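Local coordinates for periplasmic solute binding protein (PDB 4RY1) that probably captures a sugar in the periplasm and hands it to an ABC transporter, at residues M62-W66 / N67-Q71; L319-Q322 / N323-A327; S166-L169 / D170-T173. All blocks are in the same frame, centred on the assembly; numbering follows the deposited sequence.

Contact 1: residues M62-W66 / N67-Q71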
loop_
_atom_site.group_PDB
_atom_site.type_symbol
_atom_site.label_atom_id
_atom_site.label_comp_id
_atom_site.label_asym_id
_atom_site.label_seq_id
_atom_site.Cartn_x
_atom_site.Cartn_y
_atom_site.Cartn_z
ATOM N N MET A 62 6.545 14.313 9.885
ATOM C CA MET A 62 6.959 13.476 8.753
ATOM C C MET A 62 5.812 12.590 8.304
ATOM O O MET A 62 5.206 11.894 9.121
ATOM C CB MET A 62 8.094 12.546 9.174
ATOM C CG MET A 62 9.375 13.245 9.619
ATOM S SD MET A 62 10.448 12.265 10.780
ATOM C CE MET A 62 9.536 12.697 12.298
ATOM N N ARG A 63 5.581 12.523 7.003
ATOM C CA ARG A 63 4.819 11.390 6.460
ATOM C C ARG A 63 5.738 10.159 6.493
ATOM O O ARG A 63 6.889 10.242 6.080
ATOM C CB ARG A 63 4.341 11.631 5.045
ATOM C CG ARG A 63 3.324 10.621 4.529
ATOM C CD ARG A 63 3.141 10.741 3.028
ATOM N NE ARG A 63 2.236 9.732 2.481
ATOM C CZ ARG A 63 0.979 9.948 2.099
ATOM N NH1 ARG A 63 0.445 11.151 2.211
ATOM N NH2 ARG A 63 0.283 8.930 1.595
ATOM N N ILE A 64 5.218 9.046 6.989
ATOM C CA ILE A 64 5.954 7.806 7.024
ATOM C C ILE A 64 5.043 6.660 6.619
ATOM O O ILE A 64 3.827 6.738 6.764
ATOM C CB ILE A 64 6.570 7.504 8.396
ATOM C CG1 ILE A 64 5.493 7.384 9.478
ATOM C CG2 ILE A 64 7.641 8.529 8.770
ATOM C CD1 ILE A 64 6.019 6.806 10.780
ATOM N N ASP A 65 5.625 5.617 6.059
ATOM C CA ASP A 65 4.911 4.374 5.838
ATOM C C ASP A 65 4.861 3.564 7.139
ATOM O O ASP A 65 5.828 3.529 7.917
ATOM C CB ASP A 65 5.543 3.572 4.687
ATOM C CG ASP A 65 4.674 3.486 3.421
ATOM O OD1 ASP A 65 3.539 3.998 3.345
ATOM O OD2 ASP A 65 5.162 2.891 2.456
ATOM N N TRP A 66 3.737 2.877 7.349
ATOM C CA TRP A 66 3.557 2.011 8.531
ATOM C C TRP A 66 4.655 0.957 8.656
ATOM O O TRP A 66 5.122 0.630 9.757
ATOM C CB TRP A 66 2.168 1.377 8.476
ATOM C CG TRP A 66 1.914 0.231 9.385
ATOM C CD1 TRP A 66 1.556 0.285 10.697
ATOM C CD2 TRP A 66 1.926 -1.142 9.019
ATOM N NE1 TRP A 66 1.370 -0.990 11.176
ATOM C CE2 TRP A 66 1.578 -1.877 10.152
ATOM C CE3 TRP A 66 2.191 -1.824 7.825
ATOM C CZ2 TRP A 66 1.481 -3.258 10.132
ATOM C CZ3 TRP A 66 2.092 -3.190 7.809
ATOM C CH2 TRP A 66 1.742 -3.889 8.952
ATOM N N ASN A 67 5.071 0.423 7.529
ATOM C CA ASN A 67 6.071 -0.637 7.530
ATOM C C ASN A 67 7.481 -0.146 7.797
ATOM O O ASN A 67 8.406 -0.970 7.860
ATOM C CB ASN A 67 5.971 -1.403 6.227
ATOM C CG ASN A 67 5.836 -0.499 5.049
ATOM O OD1 ASN A 67 4.798 0.190 4.877
ATOM N ND2 ASN A 67 6.842 -0.473 4.229
ATOM N N TRP A 68 7.636 1.163 8.017
ATOM C CA TRP A 68 8.914 1.735 8.462
ATOM C C TRP A 68 9.032 1.787 9.974
ATOM O O TRP A 68 10.111 2.103 10.504
ATOM C CB TRP A 68 9.170 3.131 7.905
ATOM C CG TRP A 68 9.135 3.229 6.422
ATOM C CD1 TRP A 68 9.148 2.210 5.500
ATOM C CD2 TRP A 68 9.032 4.435 5.681
ATOM N NE1 TRP A 68 9.065 2.721 4.239
ATOM C CE2 TRP A 68 9.017 4.088 4.318
ATOM C CE3 TRP A 68 8.985 5.793 6.037
ATOM C CZ2 TRP A 68 8.914 5.044 3.307
ATOM C CZ3 TRP A 68 8.902 6.741 5.023
ATOM C CH2 TRP A 68 8.849 6.361 3.683
ATOM N N LEU A 69 7.962 1.476 10.686
ATOM C CA LEU A 69 8.011 1.522 12.143
ATOM C C LEU A 69 9.007 0.520 12.756
ATOM O O LEU A 69 9.639 0.839 13.765
ATOM C CB LEU A 69 6.628 1.407 12.778
ATOM C CG LEU A 69 5.716 2.612 12.574
ATOM C CD1 LEU A 69 4.386 2.368 13.271
ATOM C CD2 LEU A 69 6.343 3.895 13.094
ATOM N N PRO A 70 9.174 -0.687 12.162
ATOM C CA PRO A 70 10.255 -1.534 12.743
ATOM C C PRO A 70 11.642 -0.880 12.724
ATOM O O PRO A 70 12.340 -0.865 13.739
ATOM C CB PRO A 70 10.177 -2.813 11.911
ATOM C CG PRO A 70 8.723 -2.866 11.549
ATOM C CD PRO A 70 8.355 -1.448 11.204
ATOM N N GLN A 71 12.000 -0.281 11.605
ATOM C CA GLN A 71 13.296 0.394 11.464
ATOM C C GLN A 71 13.442 1.541 12.451
ATOM O O GLN A 71 14.453 1.669 13.140
ATOM C CB GLN A 71 13.486 0.922 10.037
ATOM C CG GLN A 71 14.720 1.804 9.902
ATOM C CD GLN A 71 15.014 2.284 8.482
ATOM O OE1 GLN A 71 14.356 1.877 7.495
ATOM N NE2 GLN A 71 16.021 3.166 8.372
HETATM O O HOH W 1 7.138 1.173 2.014
#

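Contact 2: residues L319-Q322 / N323-A327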
loop_
_atom_site.group_PDB
_atom_site.type_symbol
_atom_site.label_atom_id
_atom_site.label_comp_id
_atom_site.label_asym_id
_atom_site.label_seq_id
_atom_site.Cartn_x
_atom_site.Cartn_y
_atom_site.Cartn_z
ATOM N N LEU A 319 -7.375 18.844 1.608
ATOM C CA LEU A 319 -6.720 17.587 1.244
ATOM C C LEU A 319 -7.602 16.654 0.429
ATOM O O LEU A 319 -7.108 15.841 -0.331
ATOM C CB LEU A 319 -6.208 16.858 2.483
ATOM C CG LEU A 319 -4.961 17.498 3.075
ATOM C CD1 LEU A 319 -4.594 16.932 4.435
ATOM C CD2 LEU A 319 -3.785 17.296 2.131
ATOM N N GLY A 320 -8.908 16.760 0.620
ATOM C CA GLY A 320 -9.848 15.866 -0.060
ATOM C C GLY A 320 -9.412 14.429 0.051
ATOM O O GLY A 320 -9.110 13.934 1.149
ATOM N N LEU A 321 -9.422 13.736 -1.079
ATOM C CA LEU A 321 -9.065 12.315 -1.132
ATOM C C LEU A 321 -7.618 12.073 -1.591
ATOM O O LEU A 321 -7.263 10.945 -1.922
ATOM C CB LEU A 321 -10.023 11.555 -2.057
ATOM C CG LEU A 321 -11.459 11.524 -1.520
ATOM C CD1 LEU A 321 -12.393 10.919 -2.560
ATOM C CD2 LEU A 321 -11.561 10.695 -0.247
ATOM N N GLN A 322 -6.778 13.095 -1.529
ATOM C CA GLN A 322 -5.409 12.975 -2.028
ATOM C C GLN A 322 -4.500 12.048 -1.215
ATOM O O GLN A 322 -3.458 11.636 -1.724
ATOM C CB GLN A 322 -4.781 14.358 -2.119
ATOM C CG GLN A 322 -5.427 15.240 -3.174
ATOM C CD GLN A 322 -5.298 14.667 -4.559
ATOM O OE1 GLN A 322 -4.256 14.181 -4.936
ATOM N NE2 GLN A 322 -6.392 14.714 -5.314
ATOM N N ASN A 323 -4.904 11.735 0.016
ATOM C CA ASN A 323 -4.209 10.758 0.845
ATOM C C ASN A 323 -5.082 9.528 1.130
ATOM O O ASN A 323 -4.839 8.799 2.088
ATOM C CB ASN A 323 -3.807 11.367 2.189
ATOM C CG ASN A 323 -2.947 12.589 2.075
ATOM O OD1 ASN A 323 -3.163 13.615 2.793
ATOM N ND2 ASN A 323 -1.951 12.498 1.262
ATOM N N GLY A 324 -6.115 9.325 0.323
ATOM C CA GLY A 324 -7.037 8.223 0.527
ATOM C C GLY A 324 -8.248 8.626 1.345
ATOM O O GLY A 324 -8.494 9.799 1.603
ATOM N N MET A 325 -9.041 7.634 1.708
ATOM C CA MET A 325 -10.254 7.883 2.489
ATOM C C MET A 325 -9.896 8.225 3.943
ATOM O O MET A 325 -9.282 7.410 4.622
ATOM C CB MET A 325 -11.173 6.659 2.446
ATOM C CG MET A 325 -11.770 6.414 1.071
ATOM S SD MET A 325 -13.216 7.451 0.543
ATOM C CE MET A 325 -14.555 6.454 1.328
ATOM N N PRO A 326 -10.250 9.426 4.429
ATOM C CA PRO A 326 -9.752 9.854 5.752
ATOM C C PRO A 326 -10.010 8.862 6.862
ATOM O O PRO A 326 -11.112 8.306 6.967
ATOM C CB PRO A 326 -10.534 11.121 6.006
ATOM C CG PRO A 326 -10.697 11.698 4.642
ATOM C CD PRO A 326 -10.912 10.542 3.729
ATOM N N ALA A 327 -8.994 8.672 7.698
ATOM C CA ALA A 327 -9.102 7.799 8.853
ATOM C C ALA A 327 -10.162 8.282 9.849
ATOM O O ALA A 327 -10.838 7.483 10.494
ATOM C CB ALA A 327 -7.744 7.689 9.542
HETATM O O HOH W 2 -7.141 12.163 1.823
#

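Contact 3: residues S166-L169 / D170-T173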
loop_
_atom_site.group_PDB
_atom_site.type_symbol
_atom_site.label_atom_id
_atom_site.label_comp_id
_atom_site.label_asym_id
_atom_site.label_seq_id
_atom_site.Cartn_x
_atom_site.Cartn_y
_atom_site.Cartn_z
ATOM N N SER A 166 10.770 -4.038 -11.073
ATOM C CA SER A 166 11.427 -3.327 -9.972
ATOM C C SER A 166 11.128 -3.967 -8.614
ATOM O O SER A 166 11.993 -4.037 -7.735
ATOM C CB SER A 166 11.025 -1.842 -9.970
ATOM O OG SER A 166 11.527 -1.208 -11.135
ATOM N N ASP A 167 9.897 -4.427 -8.446
ATOM C CA ASP A 167 9.423 -4.916 -7.162
ATOM C C ASP A 167 8.145 -5.688 -7.458
ATOM O O ASP A 167 7.348 -5.239 -8.272
ATOM C CB ASP A 167 9.273 -3.654 -6.283
ATOM C CG ASP A 167 8.292 -3.746 -5.145
ATOM O OD1 ASP A 167 7.204 -4.327 -5.256
ATOM O OD2 ASP A 167 8.640 -3.122 -4.107
ATOM N N VAL A 168 7.978 -6.865 -6.849
ATOM C CA VAL A 168 6.784 -7.694 -7.077
ATOM C C VAL A 168 6.068 -7.957 -5.738
ATOM O O VAL A 168 5.506 -9.010 -5.475
ATOM C CB VAL A 168 7.080 -8.970 -7.894
ATOM C CG1 VAL A 168 5.775 -9.617 -8.378
ATOM C CG2 VAL A 168 7.987 -8.612 -9.072
ATOM N N LEU A 169 6.046 -6.939 -4.895
ATOM C CA LEU A 169 5.336 -7.042 -3.619
ATOM C C LEU A 169 3.845 -7.292 -3.825
ATOM O O LEU A 169 3.206 -8.001 -3.042
ATOM C CB LEU A 169 5.515 -5.765 -2.795
ATOM C CG LEU A 169 4.715 -5.649 -1.487
ATOM C CD1 LEU A 169 5.022 -6.767 -0.513
ATOM C CD2 LEU A 169 4.955 -4.312 -0.817
ATOM N N ASP A 170 3.256 -6.691 -4.854
ATOM C CA ASP A 170 1.813 -6.902 -5.088
ATOM C C ASP A 170 1.460 -8.381 -5.237
ATOM O O ASP A 170 0.514 -8.862 -4.616
ATOM C CB ASP A 170 1.245 -6.098 -6.263
ATOM C CG ASP A 170 1.905 -6.380 -7.595
ATOM O OD1 ASP A 170 3.028 -6.907 -7.664
ATOM O OD2 ASP A 170 1.281 -6.008 -8.593
ATOM N N ILE A 171 2.218 -9.110 -6.052
ATOM C CA ILE A 171 1.890 -10.528 -6.270
ATOM C C ILE A 171 2.307 -11.376 -5.067
ATOM O O ILE A 171 1.615 -12.358 -4.758
ATOM C CB ILE A 171 2.443 -11.080 -7.595
ATOM C CG1 ILE A 171 2.043 -10.184 -8.774
ATOM C CG2 ILE A 171 1.976 -12.525 -7.816
ATOM C CD1 ILE A 171 0.561 -9.970 -8.977
ATOM N N LEU A 172 3.359 -10.982 -4.358
ATOM C CA LEU A 172 3.684 -11.632 -3.071
ATOM C C LEU A 172 2.498 -11.524 -2.123
ATOM O O LEU A 172 2.137 -12.470 -1.431
ATOM C CB LEU A 172 4.908 -11.009 -2.425
ATOM C CG LEU A 172 5.284 -11.555 -1.049
ATOM C CD1 LEU A 172 5.683 -13.005 -1.172
ATOM C CD2 LEU A 172 6.418 -10.727 -0.469
ATOM N N THR A 173 1.891 -10.346 -2.100
ATOM C CA THR A 173 0.785 -10.076 -1.190
ATOM C C THR A 173 -0.459 -10.824 -1.640
ATOM O O THR A 173 -1.222 -11.334 -0.834
ATOM C CB THR A 173 0.516 -8.564 -1.094
ATOM O OG1 THR A 173 1.728 -7.916 -0.697
ATOM C CG2 THR A 173 -0.567 -8.280 -0.103
HETATM O O HOH W 3 4.673 -4.980 -8.522
HETATM O O HOH W 4 4.560 -4.066 -5.948
#

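Contact 1: residues M62-W66 / N67-Q71
The indole of W68 carries D65 on one of its faces. D65 CB stands 3.6 Å from the centroid of the five-membered ring and 13° off its normal, a CH-pi contact, and the backbone N of D65 lies over the same face, 3.4 Å from W68 CE3. I64 CA comes obliquely to the ring, and I64 CB packs 3.8 Å from W68 CE3 as the two side chains slide past each other in opposite directions. The ring of W10 also meets the indole, with planes at about 45°. CG of W68 sits beside its own backbone N (chi1 -56°), which brings the indole back against I64 and D65. A water joins three side chains: it donates to D65 OD2 at 2.7 Å, accepts from N67 ND2 at 2.8 Å and takes a weak bond from W68 NE1. The carboxylate of D65 and the amide of N67 run side by side.

Two backbone bonds turn the chain, W68 N to D65 O and L69 N to W66 O, while I64 CD1 packs on L69 CD2 at 3.7 Å. W66 NE1 donates to T101 O; N67 OD1 accepts from K285. D65 OD1 hydrogen-bonds a glycerol, probably from the crystallisation liquor, though such molecules often mark pockets. The chain thus passes from strand 61-64 into helix 69-74, with helix 45-55 against W68 and strand 284-292 against I64, W66 and L69.

Contact 2: residues L319-Q322 / N323-A327
Apolar contact joins L321 to the residues that follow its turn. L321 CD2 lies 3.7 Å from M325 SD and 4.0 Å from P326 CD, the leucine and methionine side chains running alongside each other in the same direction. Helix 346-356 adds L347 against both L321 and M325.

Each turn is closed by one backbone bond. Q322 N bonds to L319 O at 3.0 Å, closing a type II' turn, and G324 N bonds to L321 O at 3.0 Å, closing a type I turn.

A water adds a further link. It donates to G320 O and to G324 O, both at 2.7 Å, and accepts from N323 N at 2.9 Å, bridging three backbone groups across the double turn. Beyond the segment, Q322 O accepts from R15 NE and N323 O from S114 OG.

Two glycines shape the path that leads the chain toward helix 329-337. G320, with positive phi, breaks the preceding helix, and at G324 a side chain would press on the carbonyl O of the residue before. The arrangement is a pair of overlapping beta turns, type II' and then type I, following directly on the end of helix 313-319.

Contact 3: residues S166-L169 / D170-T173
L169 and T173 cross at a slant on the first turn of a helix, with L169 CD1 3.5 Å from T173 OG1. The threonine hydroxyl points back along the helix: with OG1 beside its own backbone N (chi1 -56°), it donates to L169 O at 2.8 Å. T173 N donates to the same oxygen, also at 2.8 Å, and the two donors arrive from opposite faces of the carbonyl plane, so this one acceptor is gripped twice. L169 also slants across L172, CD1 to CD2 at 4.2 Å. V168 CG1 rests 3.7 Å from I171 CB, again obliquely, while L172 N bonds to V168 O.

Ahead of the helix, D167 OD1 accepts from L169 N at 2.9 Å, an Asx turn, with V168 in the N-cap position. Two waters tie D167 to D170: one receives from D170 N and donates to D167 OD1, the other donates to both D167 O and D170 OD1. D170 OD2 is held by A162 N.

This start of helix 169-183 is wedged between other elements. Helix 371-385 packs on V168 and L172 and also bonds V168 through W377 and T378; helix 199-214 meets I171 and L172, and R118 of strand 107-123 touches L169, D170 and T173.

Overall arrangement
All three contacts are local and largely buried: seven of eight touching residues in contact 1, five of eight in contact 2 and five of six in contact 3. Contact 1 makes the passage from strand to helix, contact 2 follows the end of one helix, and contact 3 begins another. Their chemistry follows: aromatic packing and a three-way side-chain water in contact 1, glycine-containing turns around a backbone water in contact 2, helix-start bonding in contact 3. The side chains of R63 and N323 meet, joining contacts 1 and 2, and both have R15 nearby. Contact 3 stands apart, its nearest atoms about 7 Å from contact 1 and about 17 Å from contact 2, yet E369 touches both N67 and L169.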